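Cytosolic phospholipase A2 delta (Homo sapiens, PDB 5IZ5) catalyses the calcium-dependent hydrolysis of glycerophospholipids at the sn-2 position, with a preference for linoleic acid there, releasing a free fatty acid and a lysophospholipid. Local coordinates at residues H424-V429 with T598-H603; Y466-V471 with L647-A652. The protein carries 3 engineered substitutions. All coordinates share one frame; numbering follows the deposited sequence.

Contact 1: residues H424-V429 with T598-H603; sequences HPTTFV and TGRPLH
Pro601 O takes the N-H of Phe428 in an almost straight bond (N to O 3.1 Å, 177° at the hydrogen), with the donor close to the direction of the C=O bond. The same oxygen touches Thr427 CB at 3.4 Å and lies at the edge of the Phe428 ring, near its plane. Over one face of that ring sits the Leu602 methyl CD2, 4.2 Å from the centroid, a CH-pi contact; Leu540 of helix 534-543 packs on both side chains. Leu602 O meets the Val429 methyl CG2 at 3.2 Å. On the Pro601 side, Thr427 CG2 approaches the proline CG at 3.7 Å, the two side chains crossing at roughly a right angle. Farther out, the aliphatic part of Arg600 runs past Thr426 O, with CG 3.3 Å away, and a water donates to that oxygen while accepting from Arg600 NE. Phe596 adds a cation-pi partner for the guanidinium. Thr427 holds OG1 between its backbone N and carbonyl carbon (chi1 72°), which aims it at Val429 N for a weak bond of 3.2 Å. Thr427 thus N-caps helix 428-441, and Asp430 OD2, accepting from Thr427 N, supplies the return bond of a capping box.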
ATOM      1  N   HIS B 424      17.223  -4.718  -6.521  1.00 45.16           N
ATOM      2  CA  HIS B 424      15.900  -4.167  -6.768  1.00 46.72           C
ATOM      3  C   HIS B 424      15.314  -4.807  -8.018  1.00 47.47           C
ATOM      4  O   HIS B 424      16.048  -5.114  -8.960  1.00 47.32           O
ATOM      5  CB  HIS B 424      15.943  -2.650  -6.981  1.00 47.49           C
ATOM      6  CG  HIS B 424      16.336  -1.881  -5.764  1.00 49.45           C
ATOM      7  ND1 HIS B 424      17.583  -1.319  -5.613  1.00 50.50           N
ATOM      8  CD2 HIS B 424      15.649  -1.582  -4.635  1.00 49.55           C
ATOM      9  CE1 HIS B 424      17.649  -0.704  -4.448  1.00 51.18           C
ATOM     10  NE2 HIS B 424      16.489  -0.847  -3.835  1.00 51.06           N
ATOM     11  N   PRO B 425      13.986  -4.997  -8.042  1.00 48.07           N
ATOM     12  CA  PRO B 425      13.354  -5.430  -9.278  1.00 46.83           C
ATOM     13  C   PRO B 425      13.308  -4.271 -10.272  1.00 44.97           C
ATOM     14  O   PRO B 425      13.482  -3.119  -9.883  1.00 45.67           O
ATOM     15  CB  PRO B 425      11.948  -5.810  -8.830  1.00 48.75           C
ATOM     16  CG  PRO B 425      11.669  -4.900  -7.677  1.00 50.76           C
ATOM     17  CD  PRO B 425      12.994  -4.659  -7.001  1.00 50.64           C
ATOM     18  N   THR B 426      13.121  -4.584 -11.546  1.00 43.92           N
ATOM     19  CA  THR B 426      12.974  -3.580 -12.591  1.00 43.63           C
ATOM     20  C   THR B 426      11.569  -3.645 -13.180  1.00 42.91           C
ATOM     21  O   THR B 426      11.183  -4.663 -13.756  1.00 44.75           O
ATOM     22  CB  THR B 426      14.033  -3.815 -13.670  1.00 43.88           C
ATOM     23  OG1 THR B 426      15.301  -3.982 -13.031  1.00 45.31           O
ATOM     24  CG2 THR B 426      14.102  -2.642 -14.635  1.00 45.10           C
ATOM     25  N   THR B 427      10.791  -2.574 -13.008  1.00 40.52           N
ATOM     26  CA  THR B 427       9.442  -2.538 -13.528  1.00 39.19           C
ATOM     27  C   THR B 427       9.192  -1.237 -14.281  1.00 38.57           C
ATOM     28  O   THR B 427      10.049  -0.345 -14.321  1.00 37.28           O
ATOM     29  CB  THR B 427       8.406  -2.659 -12.399  1.00 39.24           C
ATOM     30  OG1 THR B 427       8.379  -1.442 -11.650  1.00 39.88           O
ATOM     31  CG2 THR B 427       8.723  -3.813 -11.463  1.00 39.37           C
ATOM     32  N   PHE B 428       8.007  -1.139 -14.881  1.00 38.71           N
ATOM     33  CA  PHE B 428       7.583   0.080 -15.572  1.00 40.75           C
ATOM     34  C   PHE B 428       7.619   1.285 -14.628  1.00 39.12           C
ATOM     35  O   PHE B 428       7.944   2.394 -15.041  1.00 38.19           O
ATOM     36  CB  PHE B 428       6.157  -0.080 -16.120  1.00 42.95           C
ATOM     37  CG  PHE B 428       6.083  -0.664 -17.502  1.00 45.93           C
ATOM     38  CD1 PHE B 428       6.420  -1.991 -17.696  1.00 47.77           C
ATOM     39  CD2 PHE B 428       5.632   0.081 -18.595  1.00 47.87           C
ATOM     40  CE1 PHE B 428       6.353  -2.572 -18.949  1.00 49.46           C
ATOM     41  CE2 PHE B 428       5.556  -0.499 -19.855  1.00 50.53           C
ATOM     42  CZ  PHE B 428       5.916  -1.828 -20.029  1.00 50.43           C
ATOM     43  N   VAL B 429       7.281   1.047 -13.365  1.00 38.43           N
ATOM     44  CA  VAL B 429       7.283   2.085 -12.345  1.00 39.82           C
ATOM     45  C   VAL B 429       8.664   2.686 -12.168  1.00 38.40           C
ATOM     46  O   VAL B 429       8.792   3.891 -11.983  1.00 37.57           O
ATOM     47  CB  VAL B 429       6.774   1.542 -10.996  1.00 41.57           C
ATOM     48  CG1 VAL B 429       7.120   2.482  -9.851  1.00 42.53           C
ATOM     49  CG2 VAL B 429       5.274   1.319 -11.070  1.00 41.51           C
ATOM     50  N   THR B 598      10.090  -4.934 -22.156  1.00 52.29           N
ATOM     51  CA  THR B 598       9.076  -5.861 -22.705  1.00 52.64           C
ATOM     52  C   THR B 598       8.534  -6.893 -21.705  1.00 54.26           C
ATOM     53  O   THR B 598       7.316  -7.084 -21.538  1.00 54.27           O
ATOM     54  CB  THR B 598       9.668  -6.619 -23.908  1.00 52.48           C
ATOM     55  OG1 THR B 598      10.114  -5.672 -24.882  1.00 50.33           O
ATOM     56  CG2 THR B 598       8.654  -7.570 -24.546  1.00 52.80           C
ATOM     57  N   GLY B 599       9.448  -7.558 -21.025  1.00 54.76           N
ATOM     58  CA  GLY B 599       9.053  -8.634 -20.120  1.00 59.47           C
ATOM     59  C   GLY B 599       8.256  -8.209 -18.886  1.00 60.85           C
ATOM     60  O   GLY B 599       7.532  -9.016 -18.294  1.00 61.79           O
ATOM     61  N   ARG B 600       8.341  -6.927 -18.537  1.00 59.30           N
ATOM     62  CA  ARG B 600       8.272  -6.502 -17.143  1.00 56.70           C
ATOM     63  C   ARG B 600       6.905  -6.104 -16.571  1.00 52.13           C
ATOM     64  O   ARG B 600       6.027  -5.622 -17.283  1.00 49.30           O
ATOM     65  CB  ARG B 600       9.296  -5.376 -16.961  1.00 58.28           C
ATOM     66  CG  ARG B 600      10.685  -5.955 -16.795  1.00 60.45           C
ATOM     67  CD  ARG B 600      11.838  -5.127 -17.313  1.00 62.84           C
ATOM     68  NE  ARG B 600      13.059  -5.907 -17.120  1.00 65.79           N
ATOM     69  CZ  ARG B 600      14.200  -5.732 -17.777  1.00 67.92           C
ATOM     70  NH1 ARG B 600      14.322  -4.787 -18.697  1.00 71.52           N
ATOM     71  NH2 ARG B 600      15.235  -6.514 -17.508  1.00 69.70           N
ATOM     72  N   PRO B 601       6.727  -6.314 -15.258  1.00 51.89           N
ATOM     73  CA  PRO B 601       5.468  -5.932 -14.621  1.00 52.37           C
ATOM     74  C   PRO B 601       5.216  -4.430 -14.642  1.00 53.84           C
ATOM     75  O   PRO B 601       6.148  -3.638 -14.745  1.00 53.40           O
ATOM     76  CB  PRO B 601       5.612  -6.442 -13.183  1.00 52.46           C
ATOM     77  CG  PRO B 601       7.047  -6.775 -12.995  1.00 51.38           C
ATOM     78  CD  PRO B 601       7.634  -7.029 -14.341  1.00 50.80           C
ATOM     79  N   LEU B 602       3.945  -4.065 -14.559  1.00 54.58           N
ATOM     80  CA  LEU B 602       3.533  -2.679 -14.590  1.00 58.67           C
ATOM     81  C   LEU B 602       3.849  -1.978 -13.276  1.00 57.57           C
ATOM     82  O   LEU B 602       4.222  -0.804 -13.269  1.00 56.81           O
ATOM     83  CB  LEU B 602       2.025  -2.588 -14.844  1.00 60.40           C
ATOM     84  CG  LEU B 602       1.575  -2.648 -16.304  1.00 63.67           C
ATOM     85  CD1 LEU B 602       0.054  -2.688 -16.368  1.00 64.43           C
ATOM     86  CD2 LEU B 602       2.146  -1.506 -17.136  1.00 65.35           C
ATOM     87  N   HIS B 603       3.685  -2.717 -12.181  1.00 55.61           N
ATOM     88  CA  HIS B 603       3.679  -2.169 -10.834  1.00 55.46           C
ATOM     89  C   HIS B 603       4.910  -2.562 -10.031  1.00 55.74           C
ATOM     90  O   HIS B 603       5.516  -3.603 -10.278  1.00 52.32           O
ATOM     91  CB  HIS B 603       2.420  -2.644 -10.123  1.00 56.48           C
ATOM     92  CG  HIS B 603       1.172  -2.383 -10.901  1.00 57.35           C
ATOM     93  ND1 HIS B 603       0.942  -1.195 -11.562  1.00 59.94           N
ATOM     94  CD2 HIS B 603       0.089  -3.159 -11.133  1.00 58.45           C
ATOM     95  CE1 HIS B 603      -0.230  -1.251 -12.168  1.00 58.55           C
ATOM     96  NE2 HIS B 603      -0.769  -2.430 -11.919  1.00 59.21           N
TER
HETATM   97  O   HOH W   1      12.002  -7.210 -14.368  1.00 47.38           O

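Contact 2: residues Y466-V471 with L647-A652; sequences YLSLNV and LCLVDA
The Asn470 amide has the Leu647 methyl CD2 above its plane but well offset, past the oxygen and nitrogen ends, 3.7 Å from OD1, while OD1 meets Cys648 N-H and ND2 bonds Glu483 OE2 of the next strand. The setting is an antiparallel strand pair in the central mixed sheet of the catalytic domain: strand 463-471 takes 649-650 on one side and 482-487 on the other. Leu469 and Val650 form the hydrogen-bonded pair, with Leu469 N to Val650 O at 3.0 Å and Val650 N to Leu469 O at 2.7 Å. Asn470 and Leu649 form the non-hydrogen-bonded pair, the Leu649 methyl CD2 resting 3.8 Å from Asn470 CA. With CG anti to the backbone N (chi1 -175°), the Asn470 side chain reaches across, and OD1 receives Cys648 N at 2.9 Å, nearly in line with CG-OD1 (167°). A leucine here would probably leave the buried Cys648 N-H and the Glu483 carboxylate each without this amide partner. Just past the paired residues comes Asp651, probably the proton acceptor, whose OD2 bonds Ser365 OG. At the other end, Val471 N donates to Cys648 O (2.9 Å), and Val471 CG1 lies 4.0 Å from Cys648 SG.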
ATOM      1  N   TYR B 466      -0.466  11.056   1.118  1.00 36.77           N
ATOM      2  CA  TYR B 466      -0.444  10.540  -0.241  1.00 35.73           C
ATOM      3  C   TYR B 466      -1.026   9.127  -0.216  1.00 37.43           C
ATOM      4  O   TYR B 466      -0.671   8.325   0.662  1.00 37.73           O
ATOM      5  CB  TYR B 466       0.986  10.487  -0.782  1.00 35.74           C
ATOM      6  CG  TYR B 466       1.851  11.732  -0.590  1.00 35.44           C
ATOM      7  CD1 TYR B 466       2.125  12.585  -1.656  1.00 35.21           C
ATOM      8  CD2 TYR B 466       2.442  12.018   0.639  1.00 36.13           C
ATOM      9  CE1 TYR B 466       2.938  13.702  -1.507  1.00 36.78           C
ATOM     10  CE2 TYR B 466       3.255  13.140   0.802  1.00 36.84           C
ATOM     11  CZ  TYR B 466       3.503  13.977  -0.273  1.00 36.50           C
ATOM     12  OH  TYR B 466       4.317  15.087  -0.137  1.00 35.55           O
ATOM     13  N   LEU B 467      -1.904   8.809  -1.171  1.00 37.95           N
ATOM     14  CA  LEU B 467      -2.598   7.504  -1.159  1.00 40.28           C
ATOM     15  C   LEU B 467      -2.263   6.601  -2.343  1.00 38.11           C
ATOM     16  O   LEU B 467      -2.001   7.066  -3.460  1.00 35.91           O
ATOM     17  CB  LEU B 467      -4.119   7.682  -1.104  1.00 43.45           C
ATOM     18  CG  LEU B 467      -4.950   7.466   0.169  1.00 46.20           C
ATOM     19  CD1 LEU B 467      -4.154   7.255   1.442  1.00 49.22           C
ATOM     20  CD2 LEU B 467      -5.921   8.622   0.335  1.00 47.86           C
ATOM     21  N   SER B 468      -2.276   5.298  -2.063  1.00 38.06           N
ATOM     22  CA  SER B 468      -2.207   4.265  -3.079  1.00 39.04           C
ATOM     23  C   SER B 468      -3.037   3.058  -2.659  1.00 38.92           C
ATOM     24  O   SER B 468      -3.398   2.922  -1.501  1.00 40.37           O
ATOM     25  CB  SER B 468      -0.763   3.827  -3.258  1.00 40.17           C
ATOM     26  OG  SER B 468      -0.343   3.115  -2.112  1.00 41.73           O
ATOM     27  N   LEU B 469      -3.317   2.171  -3.605  1.00 39.93           N
ATOM     28  CA  LEU B 469      -4.056   0.931  -3.345  1.00 40.47           C
ATOM     29  C   LEU B 469      -3.136  -0.266  -3.465  1.00 38.90           C
ATOM     30  O   LEU B 469      -2.388  -0.356  -4.434  1.00 38.53           O
ATOM     31  CB  LEU B 469      -5.192   0.768  -4.367  1.00 42.71           C
ATOM     32  CG  LEU B 469      -6.426   1.682  -4.214  1.00 44.47           C
ATOM     33  CD1 LEU B 469      -7.379   1.553  -5.395  1.00 46.12           C
ATOM     34  CD2 LEU B 469      -7.156   1.387  -2.910  1.00 43.97           C
ATOM     35  N   ASN B 470      -3.191  -1.171  -2.487  1.00 37.35           N
ATOM     36  CA  ASN B 470      -2.560  -2.478  -2.609  1.00 37.98           C
ATOM     37  C   ASN B 470      -3.535  -3.454  -3.241  1.00 39.66           C
ATOM     38  O   ASN B 470      -4.675  -3.589  -2.801  1.00 38.18           O
ATOM     39  CB  ASN B 470      -2.109  -3.047  -1.267  1.00 36.18           C
ATOM     40  CG  ASN B 470      -1.337  -4.349  -1.428  1.00 33.93           C
ATOM     41  OD1 ASN B 470      -0.372  -4.410  -2.180  1.00 32.74           O
ATOM     42  ND2 ASN B 470      -1.762  -5.393  -0.727  1.00 34.14           N
ATOM     43  N   VAL B 471      -3.056  -4.143  -4.262  1.00 41.02           N
ATOM     44  CA  VAL B 471      -3.884  -4.998  -5.096  1.00 45.13           C
ATOM     45  C   VAL B 471      -3.244  -6.403  -5.135  1.00 47.45           C
ATOM     46  O   VAL B 471      -2.070  -6.550  -4.816  1.00 45.97           O
ATOM     47  CB  VAL B 471      -3.978  -4.329  -6.489  1.00 44.68           C
ATOM     48  CG1 VAL B 471      -3.273  -5.131  -7.566  1.00 45.59           C
ATOM     49  CG2 VAL B 471      -5.423  -4.043  -6.849  1.00 46.06           C
ATOM     50  N   LEU B 647       3.985  -6.596  -1.946  1.00 38.41           N
ATOM     51  CA  LEU B 647       2.804  -5.793  -2.223  1.00 38.85           C
ATOM     52  C   LEU B 647       2.764  -5.478  -3.704  1.00 38.70           C
ATOM     53  O   LEU B 647       3.771  -5.602  -4.398  1.00 40.20           O
ATOM     54  CB  LEU B 647       2.877  -4.479  -1.451  1.00 38.11           C
ATOM     55  CG  LEU B 647       3.030  -4.611   0.061  1.00 38.46           C
ATOM     56  CD1 LEU B 647       3.194  -3.225   0.672  1.00 39.68           C
ATOM     57  CD2 LEU B 647       1.840  -5.338   0.658  1.00 37.86           C
ATOM     58  N   CYS B 648       1.588  -5.093  -4.187  1.00 37.54           N
ATOM     59  CA  CYS B 648       1.443  -4.582  -5.541  1.00 38.24           C
ATOM     60  C   CYS B 648       0.665  -3.276  -5.467  1.00 37.79           C
ATOM     61  O   CYS B 648      -0.567  -3.273  -5.439  1.00 37.87           O
ATOM     62  CB  CYS B 648       0.746  -5.591  -6.457  1.00 39.73           C
ATOM     63  SG  CYS B 648       0.651  -5.023  -8.173  1.00 42.68           S
ATOM     64  N   LEU B 649       1.398  -2.167  -5.462  1.00 38.02           N
ATOM     65  CA  LEU B 649       0.822  -0.861  -5.192  1.00 38.04           C
ATOM     66  C   LEU B 649       0.465  -0.126  -6.477  1.00 38.59           C
ATOM     67  O   LEU B 649       1.272  -0.012  -7.406  1.00 37.64           O
ATOM     68  CB  LEU B 649       1.777  -0.017  -4.342  1.00 39.96           C
ATOM     69  CG  LEU B 649       2.006  -0.555  -2.924  1.00 39.95           C
ATOM     70  CD1 LEU B 649       3.066   0.264  -2.217  1.00 41.85           C
ATOM     71  CD2 LEU B 649       0.730  -0.544  -2.106  1.00 39.06           C
ATOM     72  N   VAL B 650      -0.758   0.383  -6.501  1.00 37.29           N
ATOM     73  CA  VAL B 650      -1.359   0.932  -7.686  1.00 38.81           C
ATOM     74  C   VAL B 650      -1.881   2.351  -7.416  1.00 38.42           C
ATOM     75  O   VAL B 650      -2.212   2.695  -6.291  1.00 37.75           O
ATOM     76  CB  VAL B 650      -2.429  -0.080  -8.169  1.00 40.92           C
ATOM     77  CG1 VAL B 650      -3.752   0.568  -8.494  1.00 41.07           C
ATOM     78  CG2 VAL B 650      -1.884  -0.869  -9.342  1.00 42.86           C
ATOM     79  N   ASP B 651      -1.874   3.179  -8.456  1.00 38.89           N
ATOM     80  CA  ASP B 651      -2.495   4.514  -8.455  1.00 38.84           C
ATOM     81  C   ASP B 651      -3.985   4.385  -8.124  1.00 40.49           C
ATOM     82  O   ASP B 651      -4.645   3.522  -8.681  1.00 39.37           O
ATOM     83  CB  ASP B 651      -2.265   5.106  -9.855  1.00 37.94           C
ATOM     84  CG  ASP B 651      -2.772   6.520 -10.013  1.00 37.16           C
ATOM     85  OD1 ASP B 651      -3.724   6.909  -9.311  1.00 35.99           O
ATOM     86  OD2 ASP B 651      -2.216   7.237 -10.879  1.00 34.95           O
ATOM     87  N   ALA B 652      -4.507   5.214  -7.211  1.00 42.29           N
ATOM     88  CA  ALA B 652      -5.953   5.206  -6.879  1.00 44.17           C
ATOM     89  C   ALA B 652      -6.850   5.412  -8.104  1.00 45.38           C
ATOM     90  O   ALA B 652      -7.979   4.920  -8.147  1.00 47.57           O
ATOM     91  CB  ALA B 652      -6.272   6.264  -5.833  1.00 44.19           C
TER
HETATM   92  O   HOH W   2      -2.604   7.365  -6.214  1.00 35.89           O

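Contacts 1 and 2, with centres about 15 Å apart, meet through His603: its NE2 packs against Val650 CG2 at 3.2 Å and its CD2 against Cys648 SG at 3.5 Å. The histidine side chain is about 7 Å from that of Asp651 and about 11 Å from that of the nucleophile Ser365, so contact 1 lies near the active site and contact 2 holds its probable proton acceptor. The start of helix 534-543 serves both: Ser536 and Leu540 touch Phe428, while Ile534 N bonds Asp651 OD2 weakly and Asn533, just before the helix, bonds Leu649 O and Asp651 N. Along the chain the segments alternate, helix 428-441 leading into strand 463-471 and loop 598-603 preceding 647-652.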